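PDB 4YJ6: aryl acylamidase from bacterium CSBL00001, which probably hydrolyses the amide bond of N-acyl arylamines (anilides) to an arylamine and a carboxylate, as a member of the amidase signature enzyme family. Local coordinates for residues G278-Q283 against T433-F438; V307-P312 against D393-P398; Q335-R338 against D343-G346. All coordinates share one frame; numbering follows the deposited sequence.

Contact 1 of 3, residues G278-Q283 against T433-F438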
loop_
_atom_site.group_PDB
_atom_site.type_symbol
_atom_site.label_atom_id
_atom_site.label_comp_id
_atom_site.label_asym_id
_atom_site.label_seq_id
_atom_site.Cartn_x
_atom_site.Cartn_y
_atom_site.Cartn_z
ATOM N N GLY A 278 7.206 4.290 21.471
ATOM C CA GLY A 278 8.236 4.309 22.497
ATOM C C GLY A 278 9.666 4.202 22.016
ATOM O O GLY A 278 10.590 4.252 22.839
ATOM N N VAL A 279 9.878 4.014 20.712
ATOM C CA VAL A 279 11.225 3.755 20.202
ATOM C C VAL A 279 11.627 4.580 18.977
ATOM O O VAL A 279 12.810 4.625 18.673
ATOM C CB VAL A 279 11.444 2.260 19.820
ATOM C CG1 VAL A 279 11.333 1.379 21.060
ATOM C CG2 VAL A 279 10.414 1.816 18.794
ATOM N N PHE A 280 10.680 5.206 18.263
ATOM C CA PHE A 280 11.065 5.968 17.049
ATOM C C PHE A 280 11.186 7.462 17.321
ATOM O O PHE A 280 10.421 8.008 18.113
ATOM C CB PHE A 280 10.011 5.856 15.945
ATOM C CG PHE A 280 9.823 4.458 15.395
ATOM C CD1 PHE A 280 8.860 3.610 15.952
ATOM C CD2 PHE A 280 10.595 4.006 14.335
ATOM C CE1 PHE A 280 8.665 2.331 15.443
ATOM C CE2 PHE A 280 10.425 2.714 13.810
ATOM C CZ PHE A 280 9.445 1.885 14.358
ATOM N N PRO A 281 12.127 8.124 16.614
ATOM C CA PRO A 281 12.130 9.592 16.596
ATOM C C PRO A 281 11.070 10.084 15.624
ATOM O O PRO A 281 11.097 9.657 14.477
ATOM C CB PRO A 281 13.536 9.924 16.120
ATOM C CG PRO A 281 13.902 8.755 15.184
ATOM C CD PRO A 281 13.251 7.543 15.863
ATOM N N VAL A 282 10.129 10.907 16.075
ATOM C CA VAL A 282 9.022 11.317 15.214
ATOM C C VAL A 282 8.952 12.823 15.175
ATOM O O VAL A 282 9.004 13.470 16.230
ATOM C CB VAL A 282 7.678 10.774 15.755
ATOM C CG1 VAL A 282 6.491 11.267 14.911
ATOM C CG2 VAL A 282 7.755 9.237 15.780
ATOM N N GLN A 283 8.825 13.390 13.983
ATOM C CA GLN A 283 8.753 14.861 13.872
ATOM C C GLN A 283 7.642 15.413 14.778
ATOM O O GLN A 283 6.492 14.936 14.797
ATOM C CB GLN A 283 8.574 15.286 12.395
ATOM C CG GLN A 283 9.793 14.958 11.571
ATOM C CD GLN A 283 9.641 15.303 10.100
ATOM O OE1 GLN A 283 8.513 15.488 9.585
ATOM N NE2 GLN A 283 10.775 15.393 9.411
ATOM N N THR A 433 5.055 1.700 10.199
ATOM C CA THR A 433 4.183 0.637 9.677
ATOM C C THR A 433 4.795 -0.766 9.693
ATOM O O THR A 433 4.041 -1.759 9.737
ATOM C CB THR A 433 3.891 0.950 8.189
ATOM O OG1 THR A 433 5.096 1.375 7.537
ATOM C CG2 THR A 433 2.925 2.120 8.110
ATOM N N TYR A 434 6.128 -0.886 9.612
ATOM C CA TYR A 434 6.688 -2.235 9.437
ATOM C C TYR A 434 6.403 -3.127 10.649
ATOM O O TYR A 434 6.539 -4.366 10.531
ATOM C CB TYR A 434 8.199 -2.251 9.085
ATOM C CG TYR A 434 9.160 -1.734 10.155
ATOM C CD1 TYR A 434 9.358 -2.437 11.353
ATOM C CD2 TYR A 434 9.916 -0.588 9.928
ATOM C CE1 TYR A 434 10.252 -1.964 12.325
ATOM C CE2 TYR A 434 10.804 -0.111 10.879
ATOM C CZ TYR A 434 10.970 -0.800 12.073
ATOM O OH TYR A 434 11.868 -0.326 13.022
ATOM N N LEU A 435 6.033 -2.543 11.789
ATOM C CA LEU A 435 5.724 -3.390 12.957
ATOM C C LEU A 435 4.612 -4.407 12.637
ATOM O O LEU A 435 4.652 -5.516 13.157
ATOM C CB LEU A 435 5.328 -2.567 14.171
ATOM C CG LEU A 435 6.419 -1.625 14.660
ATOM C CD1 LEU A 435 5.861 -0.763 15.828
ATOM C CD2 LEU A 435 7.644 -2.400 15.094
ATOM N N THR A 436 3.611 -4.047 11.813
ATOM C CA THR A 436 2.532 -5.016 11.548
ATOM C C THR A 436 2.921 -6.008 10.456
ATOM O O THR A 436 2.263 -7.028 10.288
ATOM C CB THR A 436 1.212 -4.340 11.124
ATOM O OG1 THR A 436 1.399 -3.688 9.870
ATOM C CG2 THR A 436 0.788 -3.299 12.169
ATOM N N ASN A 437 3.990 -5.742 9.713
ATOM C CA ASN A 437 4.554 -6.804 8.871
ATOM C C ASN A 437 5.298 -7.824 9.740
ATOM O O ASN A 437 5.426 -8.970 9.375
ATOM C CB ASN A 437 5.485 -6.227 7.795
ATOM C CG ASN A 437 4.769 -5.223 6.928
ATOM O OD1 ASN A 437 4.820 -4.030 7.206
ATOM N ND2 ASN A 437 4.075 -5.697 5.892
ATOM N N PHE A 438 5.809 -7.397 10.896
ATOM C CA PHE A 438 6.283 -8.388 11.865
ATOM C C PHE A 438 5.120 -9.122 12.530
ATOM O O PHE A 438 5.186 -10.339 12.732
ATOM C CB PHE A 438 7.061 -7.711 13.003
ATOM C CG PHE A 438 8.416 -7.208 12.603
ATOM C CD1 PHE A 438 9.084 -7.719 11.502
ATOM C CD2 PHE A 438 9.054 -6.267 13.405
ATOM C CE1 PHE A 438 10.389 -7.236 11.173
ATOM C CE2 PHE A 438 10.332 -5.807 13.099
ATOM C CZ PHE A 438 11.000 -6.292 11.995
#
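Phe280 and Tyr434 form an aromatic pair in which the edge of the Phe280 ring is directed at the face of the Tyr434 ring. The centroids lie 5.8 Å apart and the planes are inclined at 65°, so the arrangement is an offset version of a T-shaped stack. The rings arrive from opposite directions. Phe280 leads with its far end, where CZ comes to 3.8 Å from Tyr434 CZ, an atom close to the plane of the Phe280 ring. The offset also brings in the phenol oxygen: Tyr434 OH stands 3.5 Å from Phe280 CE2 and equally close to Phe280 CZ. Tyr434 reaches this place because its CG sits between its backbone N and carbonyl carbon (chi1 66°), which swings the phenol across to the loop.

Aliphatic packing is the second component. Leu435 CD1 meets Phe280 CE1 at 4.2 Å, near the plane of the ring, so this methyl also meets the phenylalanine at its rim.

No hydrogen bond links 278-283 with 433-438, and the backbones stay well apart, the nearest CA atoms, of Phe280 and Thr433, being 11.4 Å from each other. The gap is therefore closed from both ends, by Phe280 reaching from the loop between strand 270-273 and helix 284-299 and by Tyr434 and Leu435 reaching from the short helix 434-439. Met318 of helix 315-339 packs against Val279, Tyr434 and Leu435, and Val381 and Met385 of helix 368-389 also touch Leu435. The segment 433-438 has polar ties elsewhere, Thr433 OG1 with Gly185 O and Asn437 ND2 with Asp183 OD1.

All three touching residues are buried, and the chemistry is consistent with a junction that rests mainly on shape and dispersion, to which the edge-to-face ring geometry probably adds a modest electrostatic term.

Contact 2 of 3, residues V307-P312 against D393-P398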
loop_
_atom_site.group_PDB
_atom_site.type_symbol
_atom_site.label_atom_id
_atom_site.label_comp_id
_atom_site.label_asym_id
_atom_site.label_seq_id
_atom_site.Cartn_x
_atom_site.Cartn_y
_atom_site.Cartn_z
ATOM N N VAL A 307 -0.545 4.514 25.688
ATOM C CA VAL A 307 -0.026 3.206 26.059
ATOM C C VAL A 307 1.467 3.100 25.743
ATOM O O VAL A 307 1.984 3.743 24.830
ATOM C CB VAL A 307 -0.796 2.049 25.321
ATOM C CG1 VAL A 307 -2.238 2.071 25.729
ATOM C CG2 VAL A 307 -0.656 2.169 23.770
ATOM N N ASP A 308 2.142 2.238 26.478
ATOM C CA ASP A 308 3.553 1.945 26.247
ATOM C C ASP A 308 3.672 0.474 25.797
ATOM O O ASP A 308 3.372 -0.434 26.536
ATOM C CB ASP A 308 4.348 2.175 27.545
ATOM C CG ASP A 308 5.798 1.821 27.397
ATOM O OD1 ASP A 308 6.293 1.734 26.250
ATOM O OD2 ASP A 308 6.463 1.585 28.429
ATOM N N LEU A 309 4.061 0.258 24.549
ATOM C CA LEU A 309 4.225 -1.109 24.059
ATOM C C LEU A 309 5.355 -1.861 24.741
ATOM O O LEU A 309 5.344 -3.086 24.783
ATOM C CB LEU A 309 4.495 -1.102 22.558
ATOM C CG LEU A 309 3.208 -1.211 21.754
ATOM C CD1 LEU A 309 2.473 0.151 21.817
ATOM C CD2 LEU A 309 3.533 -1.626 20.340
ATOM N N GLY A 310 6.336 -1.132 25.276
ATOM C CA GLY A 310 7.451 -1.777 25.931
ATOM C C GLY A 310 8.395 -2.569 25.022
ATOM O O GLY A 310 8.987 -3.567 25.449
ATOM N N ILE A 311 8.561 -2.113 23.786
ATOM C CA ILE A 311 9.471 -2.780 22.844
ATOM C C ILE A 311 10.922 -2.635 23.361
ATOM O O ILE A 311 11.378 -1.523 23.586
ATOM C CB ILE A 311 9.356 -2.115 21.463
ATOM C CG1 ILE A 311 7.970 -2.420 20.835
ATOM C CG2 ILE A 311 10.475 -2.614 20.559
ATOM C CD1 ILE A 311 7.673 -1.545 19.594
ATOM N N PRO A 312 11.632 -3.752 23.585
ATOM C CA PRO A 312 12.966 -3.655 24.214
ATOM C C PRO A 312 14.125 -3.556 23.232
ATOM O O PRO A 312 15.294 -3.441 23.636
ATOM C CB PRO A 312 13.063 -4.950 25.006
ATOM C CG PRO A 312 12.307 -5.932 24.122
ATOM C CD PRO A 312 11.127 -5.138 23.587
ATOM N N ASP A 393 -9.101 -2.310 22.377
ATOM C CA ASP A 393 -9.755 -2.689 21.137
ATOM C C ASP A 393 -9.028 -2.178 19.889
ATOM O O ASP A 393 -9.175 -2.751 18.831
ATOM C CB ASP A 393 -11.202 -2.155 21.134
ATOM C CG ASP A 393 -12.006 -2.663 22.316
ATOM O OD1 ASP A 393 -12.080 -3.900 22.495
ATOM O OD2 ASP A 393 -12.539 -1.850 23.090
ATOM N N LEU A 394 -8.260 -1.105 20.006
ATOM C CA LEU A 394 -7.624 -0.468 18.860
ATOM C C LEU A 394 -6.362 0.195 19.351
ATOM O O LEU A 394 -6.286 0.543 20.520
ATOM C CB LEU A 394 -8.512 0.628 18.262
ATOM C CG LEU A 394 -9.775 0.216 17.514
ATOM C CD1 LEU A 394 -10.687 1.454 17.364
ATOM C CD2 LEU A 394 -9.468 -0.416 16.126
ATOM N N LEU A 395 -5.399 0.390 18.454
ATOM C CA LEU A 395 -4.202 1.158 18.776
ATOM C C LEU A 395 -4.043 2.211 17.690
ATOM O O LEU A 395 -4.153 1.899 16.503
ATOM C CB LEU A 395 -2.978 0.253 18.799
ATOM C CG LEU A 395 -1.611 0.910 18.969
ATOM C CD1 LEU A 395 -1.586 1.648 20.290
ATOM C CD2 LEU A 395 -0.528 -0.172 18.896
ATOM N N LEU A 396 -3.806 3.448 18.095
ATOM C CA LEU A 396 -3.547 4.551 17.164
ATOM C C LEU A 396 -2.090 4.962 17.249
ATOM O O LEU A 396 -1.515 4.996 18.335
ATOM C CB LEU A 396 -4.390 5.780 17.522
ATOM C CG LEU A 396 -5.879 5.539 17.639
ATOM C CD1 LEU A 396 -6.558 6.829 18.120
ATOM C CD2 LEU A 396 -6.408 5.077 16.274
ATOM N N ALA A 397 -1.527 5.358 16.119
ATOM C CA ALA A 397 -0.147 5.854 16.060
ATOM C C ALA A 397 -0.042 6.705 14.811
ATOM O O ALA A 397 -0.916 6.643 13.968
ATOM C CB ALA A 397 0.862 4.656 16.010
ATOM N N PRO A 398 1.018 7.520 14.676
ATOM C CA PRO A 398 1.239 8.138 13.368
ATOM C C PRO A 398 1.629 7.032 12.396
ATOM O O PRO A 398 2.340 6.108 12.786
ATOM C CB PRO A 398 2.451 9.079 13.581
ATOM C CG PRO A 398 2.657 9.136 15.124
ATOM C CD PRO A 398 2.113 7.797 15.629
#
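Leu395 extends straight from its strand, CG lying opposite the backbone N (chi1 173°), and its two methyl groups then part company to meet Val307 and Leu309. On the other side Val307 has chi1 -62°, which places CG1 opposite the carbonyl carbon and leaves CG2 as the methyl that faces the leucine.

The setting is the edge of the large mixed beta-sheet of the amidase fold. Strand 394-398 runs parallel to strand 270-273, which in turn runs parallel to the outermost strand 303-306. The loop that leaves this last strand contains 307-312. Backbone hydrogen bonds of Leu394 and Leu396 with Gly272, and of Val307 with Leu273, show that strand 270-273 is interposed. Accordingly the nearest CA atoms, of Val307 and Leu395, are 8.6 Å apart, and no hydrogen bond joins the two segments directly.

The contact is thus made over one face of the sheet by apolar groups. Val307 CG2 lies 3.6 Å from Leu395 CD1, the closest approach, with the two side chains crossing at a slant. Leu309 CD1 is more loosely placed, 4.2 Å from Leu395 CD2. Helix 368-389 packs against the same cluster, Met385 and Phe389 touching Leu395 and Val388 touching Leu309. The neighbouring strand residue Leu396 instead meets Ala294 and Phe297 of helix 284-299, in keeping with the alternation of side chains along a strand between two helical layers.

Between the two residues of the loop that touch Leu395, the chain turns at Asp308, which makes an Asx turn. Its OD1 accepts from Gly310 N at 3.0 Å, with an N-H...O angle of 148°, and the donor approaches from above the carboxylate plane.

Contact 3 of 3, residues Q335-R338 against D343-G346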
loop_
_atom_site.group_PDB
_atom_site.type_symbol
_atom_site.label_atom_id
_atom_site.label_comp_id
_atom_site.label_asym_id
_atom_site.label_seq_id
_atom_site.Cartn_x
_atom_site.Cartn_y
_atom_site.Cartn_z
ATOM N N GLN A 335 19.204 -14.567 -7.661
ATOM C CA GLN A 335 19.908 -15.793 -8.027
ATOM C C GLN A 335 19.120 -16.525 -9.137
ATOM O O GLN A 335 19.702 -17.017 -10.098
ATOM C CB GLN A 335 20.078 -16.710 -6.802
ATOM C CG GLN A 335 21.022 -16.168 -5.711
ATOM C CD GLN A 335 22.499 -16.297 -6.090
ATOM O OE1 GLN A 335 22.850 -16.994 -7.051
ATOM N NE2 GLN A 335 23.367 -15.613 -5.348
ATOM N N ALA A 336 17.797 -16.603 -8.996
ATOM C CA ALA A 336 16.969 -17.287 -10.010
ATOM C C ALA A 336 17.033 -16.546 -11.351
ATOM O O ALA A 336 17.152 -17.176 -12.399
ATOM C CB ALA A 336 15.531 -17.422 -9.549
ATOM N N LEU A 337 16.971 -15.220 -11.330
ATOM C CA LEU A 337 17.060 -14.443 -12.572
ATOM C C LEU A 337 18.401 -14.679 -13.256
ATOM O O LEU A 337 18.454 -14.822 -14.478
ATOM C CB LEU A 337 16.883 -12.928 -12.319
ATOM C CG LEU A 337 15.446 -12.531 -11.952
ATOM C CD1 LEU A 337 15.360 -11.098 -11.454
ATOM C CD2 LEU A 337 14.571 -12.722 -13.167
ATOM N N ARG A 338 19.482 -14.718 -12.473
ATOM C CA ARG A 338 20.800 -14.942 -13.058
ATOM C C ARG A 338 20.840 -16.297 -13.750
ATOM O O ARG A 338 21.400 -16.433 -14.849
ATOM C CB ARG A 338 21.900 -14.901 -12.010
ATOM C CG ARG A 338 23.287 -15.178 -12.605
ATOM C CD ARG A 338 24.393 -14.724 -11.692
ATOM N NE ARG A 338 24.388 -15.485 -10.459
ATOM C CZ ARG A 338 25.244 -15.285 -9.461
ATOM N NH1 ARG A 338 26.185 -14.345 -9.562
ATOM N NH2 ARG A 338 25.168 -16.039 -8.365
ATOM N N ASP A 343 21.567 -11.199 -15.343
ATOM C CA ASP A 343 22.522 -11.209 -14.236
ATOM C C ASP A 343 22.629 -9.812 -13.624
ATOM O O ASP A 343 23.262 -8.918 -14.194
ATOM C CB ASP A 343 23.890 -11.648 -14.765
ATOM C CG ASP A 343 24.915 -11.865 -13.665
ATOM O OD1 ASP A 343 24.631 -11.536 -12.495
ATOM O OD2 ASP A 343 26.014 -12.376 -13.976
ATOM N N LEU A 344 21.995 -9.638 -12.460
ATOM C CA LEU A 344 21.958 -8.363 -11.753
ATOM C C LEU A 344 23.142 -8.230 -10.792
ATOM O O LEU A 344 23.339 -7.185 -10.180
ATOM C CB LEU A 344 20.624 -8.236 -10.998
ATOM C CG LEU A 344 19.441 -8.125 -11.962
ATOM C CD1 LEU A 344 18.108 -8.535 -11.306
ATOM C CD2 LEU A 344 19.368 -6.700 -12.503
ATOM N N TYR A 345 23.932 -9.286 -10.654
ATOM C CA TYR A 345 25.157 -9.201 -9.875
ATOM C C TYR A 345 26.311 -8.668 -10.729
ATOM O O TYR A 345 27.226 -8.014 -10.222
ATOM C CB TYR A 345 25.538 -10.568 -9.345
ATOM C CG TYR A 345 24.704 -11.065 -8.190
ATOM C CD1 TYR A 345 24.945 -10.618 -6.890
ATOM C CD2 TYR A 345 23.702 -12.013 -8.387
ATOM C CE1 TYR A 345 24.194 -11.084 -5.829
ATOM C CE2 TYR A 345 22.952 -12.489 -7.327
ATOM C CZ TYR A 345 23.204 -12.016 -6.055
ATOM O OH TYR A 345 22.477 -12.472 -4.987
ATOM N N GLY A 346 26.273 -8.977 -12.022
ATOM C CA GLY A 346 27.368 -8.657 -12.928
ATOM C C GLY A 346 26.985 -7.649 -13.994
ATOM O O GLY A 346 26.992 -6.446 -13.758
HETATM O O HOH W 1 27.416 -12.777 -11.874
#
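Arg338 runs alongside Asp343 and then bends over Tyr345. The first part of its chain is extended, and a turn at chi3 (65°) brings one face of the guanidinium over Tyr345 CD2. Arg338 NH1 is 3.6 Å from that carbon; the two planes are 32° apart, and CD2 sits toward the rim of the guanidinium, so the groups are inclined and not stacked flat. Gln335 bends as well, at chi2 (-76°), so that its amide meets both partners: Gln335 OE1 accepts from Arg338 NH2 at 2.8 Å, the donor tilted out of the carbonyl plane, while the amide nitrogen side faces the phenol end of Tyr345, whose side chain it crosses at about a right angle.

Arg338 and Asp343 are oppositely charged but form no direct salt bridge, Arg338 NH1 and Asp343 OD1 being 4.3 Å apart. It is the aliphatic part of the arginine that touches, Arg338 CD lying 3.3 Å from Asp343 OD1. Water 1 links the charges, accepting from Arg338 NH1 at 3.1 Å at the edge of the guanidinium and donating to Asp343 OD2 at 2.6 Å.

The chain has just left helix 315-339, and Asp343 shapes what follows as an Asx turn: its OD1 accepts from Tyr345 N at 3.0 Å and, weakly, from Gly346 N. An alanine in place of Arg338 would remove the guanidinium and is likely to leave Asp343 without its water-bridged countercharge and Gln335 OE1 without this donor.

Beneath this polar layer, Leu337 CD1 meets Leu344 CD1 at 3.8 Å. Leu97, Leu103 and Tyr136 from loops also touch Leu337, while Ile100 and Met334 pack on Leu344; Val331 and Met334 lie against Tyr345.

How the contacts relate
The contacts are enclosed one within another along the chain: contact 3 joins 335-338 to 343-346, contact 2 spans it with 307-312 and 393-398, and contact 1 spans both with 278-283 and 433-438. Contacts 1 and 2 are neighbours, centres 10 Å apart, and touch where Val279 CG1 lies 3.8 Å from Ile311 O. Contact 3 is remote, its centre 33 Å from that of contact 1 and 41 Å from that of contact 2. Helix 315-339 spans the distance: it follows 307-312, packs Met318 onto contact 1 and carries 335-338 near its end. The buried pair thus joins sheet, loops and short helix, while contact 3 packs a surface turn back onto the end of helix 315-339.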